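Local coordinates for protein phospholipase C beta (Meleagris gallopavo, PDB 1JAD) that forms, as the C-terminal part of a phospholipase C beta, an elongated rod of long packed helices that associates with a second copy of itself, at residues T229-V232 with E233-M237; Y94-G97 with I98-K102; G71-Q75 with V76-K80; Q57-S60 with V61-E65. One frame throughout, in Å; residues are numbered along the deposited sequence.

Contact 1. Residues T229-V232 with E233-M237; sequences TLTV and EVQEM
The pairing of Thr229 with Glu233, one turn apart on helix 161-245, is a worked case of an i to i+4 contact in which side chains and backbone bond in step. Glu233 extends from CB and runs back along the helix, and its OE2 is met by Thr229 OG1 at 2.5 Å, a very short hydrogen bond nearly in line with the C-O bond. OG1 can reach it because it lies between the backbone N and the carbonyl carbon (chi1 55°). The backbone O of Lys226 is a second acceptor near OG1, so the single hydroxyl proton must be shared or divided between the two. In the backbone, Glu233 N gives a straight bond (173°) to Thr229 O at 3.1 Å, and the same oxygen takes the N-H of Val232, so two donors grip it. Glu236 N to Val232 O is the next sound rung, while Val234 N to Leu230 O and Gln235 N to Thr231 O are weak.

The carbon contacts continue the spacing. Leu230 CD1 meets Val234 CG1 at 4.0 Å, their chains slanting across one another. Thr231 and Gln235 lie side by side and point the same way, with Thr231 CG2 3.8 Å from Gln235 OE1. Val232 CG1 rests 3.5 Å from Glu236 OE1, a methyl against a carboxylate oxygen on the exposed side.

Leu230 and Val234 face helix 75-155, where both touch Ile88, and Gln235 touches Glu84 there. Thr231 packs on Ile176 of the second subunit, and Met237, a selenomethionine, reaches Leu56 and Arg52 of helix 28-64.

Contact 2. Residues Y94-G97 with I98-K102; sequences YHDG and IRRRK
Asp96 divides its carboxylate between two arginines further along helix 75-155, and the three charged groups are turned quite differently. With CG opposite the backbone N (chi1 171°), the acid stands out from the helix roughly level with its own CA, and Arg99 and Arg100 fold back to meet it. OD2 accepts from Arg99 NH2 at 3.2 Å in a salt bridge; the oxygen lies near the guanidinium plane, yet the nitrogen comes from above the carboxylate, the two planes being 82° apart. OD1 makes the second bridge, to Arg100 NE at 3.1 Å, with planes 43° apart. Arg100 holds this pose through a bend at its third torsion, and Arg100 CG passes 3.3 Å from Asp96 O.

Asp96 and Arg99 have further partners. Asp96 OD2 also pairs with Lys140 of the second subunit, while Arg99 bridges Glu103 through NH1 and Glu133 of the second subunit through NH2; its NE is buried without a partner.

Elsewhere on the same turns, Ile98 lies across one face of the Tyr94 ring, displaced toward the rim: CG1 is 4.3 Å from the ring centroid in a CH-pi contact, and CD1 is 4.0 Å from CE1 of Tyr94. Ile98 also meets Leu44 of helix 28-64, and Tyr94 meets Glu45.

An acid with bases three and four residues later is the familiar i to i+3 and i to i+4 salt-bridge network of long charged helices, here extended across a dimer interface.

Contact 3. Residues G71-Q75 with V76-K80; sequences GLDSQ and VVELK
Ser74 and Val76 provide the capping interaction at the start of helix 75-155. Ser74 is the N-cap; its chi1 of -178° turns the hydroxyl away from the residue's own N and toward the helix, where OG accepts from Val76 N at 3.4 Å, a straight but weak bond. The approach of OG to Val76 CG1, at 2.9 Å, is doubtfully short; that methyl sits between the backbone N and the carbonyl carbon of its residue.

A further polar contact precedes it: Gln75, its chain bent at the second torsion, folds back so that NE2 approaches Asp73 O in a weak, strongly bent and doubtful bond.

Charge works differently. Asp73 OD1 and Glu78 OE2, both acceptors, stand 2.9 Å apart, the two side chains crossing at about a right angle with carboxylate planes 76° apart. Such closeness between acids would be unfavourable if both were ionised, so one may hold a proton; the exposed setting may also screen them.

Packing involves the carbons of the same glutamate and of Leu79. The bend of Glu78 at chi2 (-82°) carries its carboxylate back toward Asp73, with Glu78 CG close to Ser74 O and 3.4 Å from Gln75 CA, while Leu79 CG meets Gln75 O at 3.5 Å.

Leu79 turns to helix 28-64, against Leu62 and Phe63. Gln75 reaches Val67 in the connecting loop, and Val76 touches Phe246, just beyond helix 161-245; the second subunit does not touch this corner.

Contact 4. Residues Q57-S60 with V61-E65; sequences QKYS and VLFLE
Leu64 N donates to Ser60 O at 3.1 Å and Leu62 N to Lys58 O at 3.3 Å, the latter almost perfectly straight (176°); with a weak bond from Val61 N to Gln57 O they carry the backbone through the last turns of helix 28-64. Phe63 N also bonds to Tyr59 O, but from well above the carbonyl plane. Leu56 O, Gln57 O (2.7 Å from Ser60 OG) and Gln57 OE1 all lie within reach of the Ser60 hydroxyl, and which takes its one proton is not settled; a weak bond links the same hydroxyl with Tyr241 OH. Tyr59 sends its phenol to Glu86 of helix 75-155, where its hydroxyl is hydrogen-bonded.

Tyr59, Leu62 and Phe63 show how one aromatic residue can serve both its i+3 and i+4 neighbours, here near the end of helix 28-64, one of three long helices that lie against each other. Leu62 CD1 stands over the centre of the Tyr59 ring, 4.1 Å from its centroid and 5° off the normal, a well-aimed CH-pi contact. The edge of that tyrosine points at the face of Phe63 in a T-shaped pair, with centroids 5.9 Å apart and planes at 83°; CD2 of Tyr59 meets CZ of Phe63 at 4.3 Å.

The extended Lys58 chain slants across Leu62, Lys58 CE to Leu62 CD1 at 4.1 Å, and its amine leads toward Glu86, a long and weak pair. Tyr59 touches Leu83 and Arg82 of helix 75-155, and Phe63 rests on Tyr241, Met242 and Val245 of helix 161-245.

The four contacts sample three long helices that run together in this rod, all on the same side of the chain's centre. Contacts 3 and 4, at the two sides of the turn between helices 28-64 and 75-155, have centres 13 Å apart and touch: Leu79 CD1 comes to 3.7 Å from Leu62 O, and Leu79 O to 3.3 Å from Tyr59 CE2. Contact 1, on helix 161-245, is further off, its nearest atoms about 6 Å from contact 3 and about 5 Å from contact 2. Contact 2 shares helix 75-155 with contact 3, though their centres are 34 Å apart. Of the four, contacts 1 and 2 also reach the second subunit.

Contact 1. Residues T229-V232 with E233-M237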
loop_
_atom_site.group_PDB
_atom_site.type_symbol
_atom_site.label_atom_id
_atom_site.label_comp_id
_atom_site.label_asym_id
_atom_site.label_seq_id
_atom_site.Cartn_x
_atom_site.Cartn_y
_atom_site.Cartn_z
ATOM N N THR A 229 -11.321 -27.402 -27.257
ATOM C CA THR A 229 -12.512 -28.174 -27.583
ATOM C C THR A 229 -13.381 -27.428 -28.583
ATOM O O THR A 229 -14.239 -28.025 -29.227
ATOM C CB THR A 229 -13.366 -28.458 -26.339
ATOM O OG1 THR A 229 -13.689 -27.221 -25.688
ATOM C CG2 THR A 229 -12.631 -29.382 -25.386
ATOM N N LEU A 230 -13.150 -26.123 -28.702
ATOM C CA LEU A 230 -13.905 -25.259 -29.609
ATOM C C LEU A 230 -14.180 -25.846 -30.993
ATOM O O LEU A 230 -15.321 -25.837 -31.446
ATOM C CB LEU A 230 -13.186 -23.914 -29.773
ATOM C CG LEU A 230 -13.760 -22.879 -30.750
ATOM C CD1 LEU A 230 -15.162 -22.453 -30.324
ATOM C CD2 LEU A 230 -12.829 -21.678 -30.795
ATOM N N THR A 231 -13.144 -26.346 -31.663
ATOM C CA THR A 231 -13.299 -26.915 -33.004
ATOM C C THR A 231 -14.376 -27.995 -33.124
ATOM O O THR A 231 -15.071 -28.068 -34.130
ATOM C CB THR A 231 -11.968 -27.502 -33.515
ATOM O OG1 THR A 231 -10.988 -26.462 -33.609
ATOM C CG2 THR A 231 -12.159 -28.133 -34.880
ATOM N N VAL A 232 -14.504 -28.836 -32.103
ATOM C CA VAL A 232 -15.497 -29.909 -32.096
ATOM C C VAL A 232 -16.887 -29.426 -31.678
ATOM O O VAL A 232 -17.884 -29.780 -32.301
ATOM C CB VAL A 232 -15.064 -31.065 -31.151
ATOM C CG1 VAL A 232 -16.186 -32.067 -30.998
ATOM C CG2 VAL A 232 -13.841 -31.762 -31.714
ATOM N N GLU A 233 -16.955 -28.619 -30.628
ATOM C CA GLU A 233 -18.238 -28.108 -30.152
ATOM C C GLU A 233 -19.002 -27.341 -31.236
ATOM O O GLU A 233 -20.206 -27.110 -31.110
ATOM C CB GLU A 233 -18.033 -27.200 -28.932
ATOM C CG GLU A 233 -17.488 -27.900 -27.696
ATOM C CD GLU A 233 -17.291 -26.943 -26.533
ATOM O OE1 GLU A 233 -18.282 -26.328 -26.094
ATOM O OE2 GLU A 233 -16.144 -26.801 -26.059
ATOM N N VAL A 234 -18.302 -26.943 -32.293
ATOM C CA VAL A 234 -18.939 -26.209 -33.376
ATOM C C VAL A 234 -19.318 -27.120 -34.532
ATOM O O VAL A 234 -20.452 -27.081 -35.005
ATOM C CB VAL A 234 -18.036 -25.067 -33.898
ATOM C CG1 VAL A 234 -17.841 -24.031 -32.810
ATOM C CG2 VAL A 234 -16.700 -25.617 -34.351
ATOM N N GLN A 235 -18.376 -27.943 -34.980
ATOM C CA GLN A 235 -18.640 -28.862 -36.081
ATOM C C GLN A 235 -19.870 -29.700 -35.753
ATOM O O GLN A 235 -20.653 -30.036 -36.643
ATOM C CB GLN A 235 -17.431 -29.765 -36.322
ATOM C CG GLN A 235 -16.170 -29.005 -36.696
ATOM C CD GLN A 235 -14.992 -29.917 -36.968
ATOM O OE1 GLN A 235 -14.624 -30.736 -36.131
ATOM N NE2 GLN A 235 -14.388 -29.773 -38.142
ATOM N N GLU A 236 -20.035 -30.028 -34.472
ATOM C CA GLU A 236 -21.184 -30.805 -34.023
ATOM C C GLU A 236 -22.439 -29.939 -34.035
ATOM O O GLU A 236 -23.425 -30.279 -34.687
ATOM C CB GLU A 236 -20.964 -31.352 -32.608
ATOM C CG GLU A 236 -19.845 -32.374 -32.478
ATOM C CD GLU A 236 -19.770 -32.983 -31.077
ATOM O OE1 GLU A 236 -19.610 -32.220 -30.096
ATOM O OE2 GLU A 236 -19.869 -34.227 -30.958
HETATM N N MSE A 237 -22.402 -28.823 -33.312
HETATM C CA MSE A 237 -23.544 -27.914 -33.251
HETATM C C MSE A 237 -24.054 -27.602 -34.660
HETATM O O MSE A 237 -25.243 -27.343 -34.855
HETATM C CB MSE A 237 -23.149 -26.627 -32.509
HETATM C CG MSE A 237 -24.291 -25.626 -32.290
HETATM SE SE MSE A 237 -24.460 -24.327 -33.559
HETATM C CE MSE A 237 -22.957 -23.397 -33.261
#

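Contact 2. Residues Y94-G97 with I98-K102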
loop_
_atom_site.group_PDB
_atom_site.type_symbol
_atom_site.label_atom_id
_atom_site.label_comp_id
_atom_site.label_asym_id
_atom_site.label_seq_id
_atom_site.Cartn_x
_atom_site.Cartn_y
_atom_site.Cartn_z
ATOM N N TYR A 94 -15.031 -14.628 -28.173
ATOM C CA TYR A 94 -15.899 -14.789 -27.008
ATOM C C TYR A 94 -15.157 -15.242 -25.743
ATOM O O TYR A 94 -15.265 -14.617 -24.678
ATOM C CB TYR A 94 -17.015 -15.792 -27.317
ATOM C CG TYR A 94 -17.857 -16.165 -26.107
ATOM C CD1 TYR A 94 -18.628 -15.210 -25.440
ATOM C CD2 TYR A 94 -17.843 -17.469 -25.600
ATOM C CE1 TYR A 94 -19.358 -15.540 -24.294
ATOM C CE2 TYR A 94 -18.569 -17.810 -24.455
ATOM C CZ TYR A 94 -19.320 -16.841 -23.805
ATOM O OH TYR A 94 -19.997 -17.163 -22.642
ATOM N N HIS A 95 -14.419 -16.340 -25.849
ATOM C CA HIS A 95 -13.695 -16.847 -24.700
ATOM C C HIS A 95 -12.572 -15.899 -24.311
ATOM O O HIS A 95 -12.363 -15.648 -23.124
ATOM C CB HIS A 95 -13.172 -18.242 -25.008
ATOM C CG HIS A 95 -14.261 -19.241 -25.252
ATOM N ND1 HIS A 95 -15.161 -19.610 -24.276
ATOM C CD2 HIS A 95 -14.617 -19.921 -26.369
ATOM C CE1 HIS A 95 -16.025 -20.473 -24.780
ATOM N NE2 HIS A 95 -15.717 -20.678 -26.048
ATOM N N ASP A 96 -11.861 -15.364 -25.305
ATOM C CA ASP A 96 -10.785 -14.415 -25.036
ATOM C C ASP A 96 -11.370 -13.272 -24.220
ATOM O O ASP A 96 -10.734 -12.767 -23.289
ATOM C CB ASP A 96 -10.197 -13.871 -26.339
ATOM C CG ASP A 96 -9.216 -12.724 -26.110
ATOM O OD1 ASP A 96 -9.639 -11.669 -25.583
ATOM O OD2 ASP A 96 -8.024 -12.868 -26.466
ATOM N N GLY A 97 -12.588 -12.879 -24.579
ATOM C CA GLY A 97 -13.277 -11.808 -23.881
ATOM C C GLY A 97 -13.575 -12.163 -22.439
ATOM O O GLY A 97 -13.449 -11.314 -21.552
ATOM N N ILE A 98 -13.981 -13.410 -22.195
ATOM C CA ILE A 98 -14.275 -13.859 -20.842
ATOM C C ILE A 98 -12.959 -13.809 -20.072
ATOM O O ILE A 98 -12.914 -13.380 -18.916
ATOM C CB ILE A 98 -14.814 -15.312 -20.829
ATOM C CG1 ILE A 98 -16.113 -15.399 -21.642
ATOM C CG2 ILE A 98 -15.066 -15.769 -19.396
ATOM C CD1 ILE A 98 -17.252 -14.524 -21.099
ATOM N N ARG A 99 -11.887 -14.236 -20.730
ATOM C CA ARG A 99 -10.567 -14.231 -20.110
ATOM C C ARG A 99 -10.215 -12.813 -19.665
ATOM O O ARG A 99 -9.910 -12.571 -18.499
ATOM C CB ARG A 99 -9.511 -14.747 -21.099
ATOM C CG ARG A 99 -8.099 -14.783 -20.553
ATOM C CD ARG A 99 -7.098 -15.190 -21.614
ATOM N NE ARG A 99 -7.039 -14.238 -22.728
ATOM C CZ ARG A 99 -6.615 -12.979 -22.638
ATOM N NH1 ARG A 99 -6.201 -12.498 -21.476
ATOM N NH2 ARG A 99 -6.597 -12.201 -23.710
ATOM N N ARG A 100 -10.277 -11.873 -20.600
ATOM C CA ARG A 100 -9.959 -10.477 -20.304
ATOM C C ARG A 100 -10.843 -9.873 -19.223
ATOM O O ARG A 100 -10.378 -9.078 -18.417
ATOM C CB ARG A 100 -10.040 -9.630 -21.577
ATOM C CG ARG A 100 -9.020 -10.016 -22.648
ATOM C CD ARG A 100 -9.126 -9.071 -23.825
ATOM N NE ARG A 100 -10.503 -9.002 -24.294
ATOM C CZ ARG A 100 -11.101 -7.879 -24.677
ATOM N NH1 ARG A 100 -10.426 -6.734 -24.642
ATOM N NH2 ARG A 100 -12.378 -7.893 -25.060
ATOM N N ARG A 101 -12.117 -10.238 -19.199
ATOM C CA ARG A 101 -13.001 -9.694 -18.176
ATOM C C ARG A 101 -12.656 -10.326 -16.833
ATOM O O ARG A 101 -12.571 -9.620 -15.822
ATOM C CB ARG A 101 -14.473 -9.957 -18.517
ATOM C CG ARG A 101 -15.472 -9.397 -17.489
ATOM C CD ARG A 101 -15.204 -7.914 -17.217
ATOM N NE ARG A 101 -15.374 -7.092 -18.412
ATOM C CZ ARG A 101 -16.530 -6.556 -18.794
ATOM N NH1 ARG A 101 -17.627 -6.749 -18.066
ATOM N NH2 ARG A 101 -16.592 -5.848 -19.916
ATOM N N LYS A 102 -12.466 -11.651 -16.817
ATOM C CA LYS A 102 -12.110 -12.345 -15.574
ATOM C C LYS A 102 -10.918 -11.619 -14.944
ATOM O O LYS A 102 -11.005 -11.101 -13.830
ATOM C CB LYS A 102 -11.708 -13.803 -15.838
ATOM C CG LYS A 102 -12.821 -14.766 -16.234
ATOM C CD LYS A 102 -13.860 -14.908 -15.148
ATOM C CE LYS A 102 -14.847 -16.021 -15.458
ATOM N NZ LYS A 102 -14.210 -17.370 -15.478
#

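Contact 3. Residues G71-Q75 with V76-K80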
loop_
_atom_site.group_PDB
_atom_site.type_symbol
_atom_site.label_atom_id
_atom_site.label_comp_id
_atom_site.label_asym_id
_atom_site.label_seq_id
_atom_site.Cartn_x
_atom_site.Cartn_y
_atom_site.Cartn_z
ATOM N N GLY A 71 -21.916 -22.426 -61.720
ATOM C CA GLY A 71 -20.899 -23.459 -61.788
ATOM C C GLY A 71 -21.477 -24.812 -61.419
ATOM O O GLY A 71 -22.690 -25.000 -61.457
ATOM N N LEU A 72 -20.616 -25.759 -61.056
ATOM C CA LEU A 72 -21.067 -27.097 -60.688
ATOM C C LEU A 72 -20.907 -27.457 -59.216
ATOM O O LEU A 72 -21.857 -27.937 -58.591
ATOM C CB LEU A 72 -20.361 -28.153 -61.548
ATOM C CG LEU A 72 -20.860 -28.273 -62.989
ATOM C CD1 LEU A 72 -19.998 -29.255 -63.767
ATOM C CD2 LEU A 72 -22.313 -28.735 -62.975
ATOM N N ASP A 73 -19.718 -27.234 -58.662
ATOM C CA ASP A 73 -19.470 -27.566 -57.261
ATOM C C ASP A 73 -20.656 -27.151 -56.392
ATOM O O ASP A 73 -21.329 -26.163 -56.683
ATOM C CB ASP A 73 -18.171 -26.899 -56.766
ATOM C CG ASP A 73 -18.258 -25.378 -56.723
ATOM O OD1 ASP A 73 -19.002 -24.842 -55.871
ATOM O OD2 ASP A 73 -17.578 -24.719 -57.543
ATOM N N SER A 74 -20.919 -27.923 -55.341
ATOM C CA SER A 74 -22.028 -27.631 -54.443
ATOM C C SER A 74 -21.777 -26.359 -53.634
ATOM O O SER A 74 -20.709 -26.164 -53.048
ATOM C CB SER A 74 -22.270 -28.809 -53.495
ATOM O OG SER A 74 -23.383 -28.561 -52.650
ATOM N N GLN A 75 -22.782 -25.495 -53.615
ATOM C CA GLN A 75 -22.707 -24.230 -52.898
ATOM C C GLN A 75 -23.190 -24.333 -51.452
ATOM O O GLN A 75 -23.152 -23.355 -50.710
ATOM C CB GLN A 75 -23.506 -23.163 -53.658
ATOM C CG GLN A 75 -24.739 -23.698 -54.413
ATOM C CD GLN A 75 -24.376 -24.473 -55.688
ATOM O OE1 GLN A 75 -25.249 -25.029 -56.366
ATOM N NE2 GLN A 75 -23.089 -24.495 -56.023
ATOM N N VAL A 76 -23.640 -25.519 -51.052
ATOM C CA VAL A 76 -24.111 -25.729 -49.689
ATOM C C VAL A 76 -22.892 -25.933 -48.790
ATOM O O VAL A 76 -22.846 -25.444 -47.661
ATOM C CB VAL A 76 -25.025 -26.970 -49.591
ATOM C CG1 VAL A 76 -24.234 -28.232 -49.891
ATOM C CG2 VAL A 76 -25.648 -27.047 -48.212
ATOM N N VAL A 77 -21.905 -26.657 -49.308
ATOM C CA VAL A 77 -20.681 -26.917 -48.569
ATOM C C VAL A 77 -19.932 -25.600 -48.434
ATOM O O VAL A 77 -19.377 -25.290 -47.381
ATOM C CB VAL A 77 -19.791 -27.934 -49.313
ATOM C CG1 VAL A 77 -18.514 -28.184 -48.528
ATOM C CG2 VAL A 77 -20.549 -29.232 -49.519
ATOM N N GLU A 78 -19.933 -24.829 -49.515
ATOM C CA GLU A 78 -19.271 -23.532 -49.563
ATOM C C GLU A 78 -19.691 -22.709 -48.349
ATOM O O GLU A 78 -18.901 -21.942 -47.798
ATOM C CB GLU A 78 -19.688 -22.796 -50.837
ATOM C CG GLU A 78 -19.471 -23.579 -52.134
ATOM C CD GLU A 78 -18.045 -23.508 -52.648
ATOM O OE1 GLU A 78 -17.106 -23.787 -51.868
ATOM O OE2 GLU A 78 -17.872 -23.179 -53.844
ATOM N N LEU A 79 -20.946 -22.875 -47.945
ATOM C CA LEU A 79 -21.498 -22.153 -46.809
ATOM C C LEU A 79 -21.321 -22.915 -45.504
ATOM O O LEU A 79 -21.087 -22.319 -44.458
ATOM C CB LEU A 79 -22.987 -21.886 -47.028
ATOM C CG LEU A 79 -23.420 -20.950 -48.152
ATOM C CD1 LEU A 79 -24.927 -21.009 -48.313
ATOM C CD2 LEU A 79 -22.964 -19.536 -47.840
ATOM N N LYS A 80 -21.451 -24.233 -45.570
ATOM C CA LYS A 80 -21.312 -25.070 -44.391
ATOM C C LYS A 80 -19.971 -24.814 -43.722
ATOM O O LYS A 80 -19.910 -24.536 -42.529
ATOM C CB LYS A 80 -21.435 -26.542 -44.779
ATOM C CG LYS A 80 -21.338 -27.520 -43.626
ATOM C CD LYS A 80 -21.573 -28.936 -44.131
ATOM C CE LYS A 80 -21.401 -29.971 -43.031
ATOM N NZ LYS A 80 -20.005 -29.991 -42.510
#

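Contact 4. Residues Q57-S60 with V61-E65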
loop_
_atom_site.group_PDB
_atom_site.type_symbol
_atom_site.label_atom_id
_atom_site.label_comp_id
_atom_site.label_asym_id
_atom_site.label_seq_id
_atom_site.Cartn_x
_atom_site.Cartn_y
_atom_site.Cartn_z
ATOM N N GLN A 57 -29.088 -17.529 -37.689
ATOM C CA GLN A 57 -30.207 -16.935 -38.409
ATOM C C GLN A 57 -29.726 -16.492 -39.787
ATOM O O GLN A 57 -30.386 -16.734 -40.792
ATOM C CB GLN A 57 -30.758 -15.732 -37.634
ATOM C CG GLN A 57 -31.784 -14.877 -38.392
ATOM C CD GLN A 57 -32.994 -15.667 -38.887
ATOM O OE1 GLN A 57 -32.873 -16.538 -39.757
ATOM N NE2 GLN A 57 -34.168 -15.364 -38.329
ATOM N N LYS A 58 -28.563 -15.848 -39.816
ATOM C CA LYS A 58 -27.966 -15.367 -41.053
ATOM C C LYS A 58 -27.789 -16.507 -42.052
ATOM O O LYS A 58 -28.014 -16.330 -43.254
ATOM C CB LYS A 58 -26.613 -14.720 -40.752
ATOM C CG LYS A 58 -25.829 -14.280 -41.978
ATOM C CD LYS A 58 -24.434 -13.829 -41.576
ATOM C CE LYS A 58 -23.564 -13.567 -42.792
ATOM N NZ LYS A 58 -22.145 -13.257 -42.418
ATOM N N TYR A 59 -27.380 -17.675 -41.564
ATOM C CA TYR A 59 -27.198 -18.824 -42.442
ATOM C C TYR A 59 -28.484 -19.573 -42.735
ATOM O O TYR A 59 -28.468 -20.607 -43.396
ATOM C CB TYR A 59 -26.153 -19.786 -41.882
ATOM C CG TYR A 59 -24.750 -19.331 -42.179
ATOM C CD1 TYR A 59 -24.237 -18.160 -41.615
ATOM C CD2 TYR A 59 -23.957 -20.030 -43.090
ATOM C CE1 TYR A 59 -22.970 -17.693 -41.956
ATOM C CE2 TYR A 59 -22.692 -19.573 -43.439
ATOM C CZ TYR A 59 -22.204 -18.404 -42.873
ATOM O OH TYR A 59 -20.963 -17.935 -43.252
ATOM N N SER A 60 -29.597 -19.050 -42.232
ATOM C CA SER A 60 -30.900 -19.652 -42.483
ATOM C C SER A 60 -31.251 -19.114 -43.862
ATOM O O SER A 60 -31.639 -19.854 -44.764
ATOM C CB SER A 60 -31.934 -19.143 -41.479
ATOM O OG SER A 60 -31.436 -19.183 -40.159
ATOM N N VAL A 61 -31.099 -17.799 -43.995
ATOM C CA VAL A 61 -31.371 -17.086 -45.230
ATOM C C VAL A 61 -30.439 -17.577 -46.336
ATOM O O VAL A 61 -30.895 -18.020 -47.390
ATOM C CB VAL A 61 -31.167 -15.559 -45.032
ATOM C CG1 VAL A 61 -31.465 -14.811 -46.319
ATOM C CG2 VAL A 61 -32.062 -15.060 -43.918
ATOM N N LEU A 62 -29.135 -17.506 -46.084
ATOM C CA LEU A 62 -28.137 -17.929 -47.060
ATOM C C LEU A 62 -28.372 -19.348 -47.574
ATOM O O LEU A 62 -28.355 -19.591 -48.782
ATOM C CB LEU A 62 -26.738 -17.818 -46.450
ATOM C CG LEU A 62 -26.353 -16.412 -45.979
ATOM C CD1 LEU A 62 -24.935 -16.406 -45.426
ATOM C CD2 LEU A 62 -26.464 -15.446 -47.143
ATOM N N PHE A 63 -28.596 -20.281 -46.654
ATOM C CA PHE A 63 -28.836 -21.673 -47.011
ATOM C C PHE A 63 -30.078 -21.912 -47.859
ATOM O O PHE A 63 -29.995 -22.512 -48.933
ATOM C CB PHE A 63 -28.921 -22.536 -45.745
ATOM C CG PHE A 63 -27.587 -23.015 -45.239
ATOM C CD1 PHE A 63 -27.469 -23.544 -43.958
ATOM C CD2 PHE A 63 -26.458 -22.979 -46.052
ATOM C CE1 PHE A 63 -26.245 -24.031 -43.496
ATOM C CE2 PHE A 63 -25.232 -23.466 -45.596
ATOM C CZ PHE A 63 -25.124 -23.992 -44.318
ATOM N N LEU A 64 -31.227 -21.450 -47.377
ATOM C CA LEU A 64 -32.479 -21.650 -48.095
ATOM C C LEU A 64 -32.718 -20.678 -49.245
ATOM O O LEU A 64 -33.807 -20.646 -49.823
ATOM C CB LEU A 64 -33.650 -21.597 -47.113
ATOM C CG LEU A 64 -33.592 -22.696 -46.048
ATOM C CD1 LEU A 64 -34.797 -22.580 -45.123
ATOM C CD2 LEU A 64 -33.554 -24.063 -46.726
ATOM N N GLU A 65 -31.695 -19.897 -49.584
ATOM C CA GLU A 65 -31.800 -18.934 -50.673
ATOM C C GLU A 65 -31.682 -19.685 -52.000
ATOM O O GLU A 65 -30.764 -20.490 -52.187
ATOM C CB GLU A 65 -30.677 -17.889 -50.574
ATOM C CG GLU A 65 -30.847 -16.682 -51.495
ATOM C CD GLU A 65 -32.004 -15.781 -51.078
ATOM O OE1 GLU A 65 -31.952 -15.230 -49.954
ATOM O OE2 GLU A 65 -32.965 -15.622 -51.868
#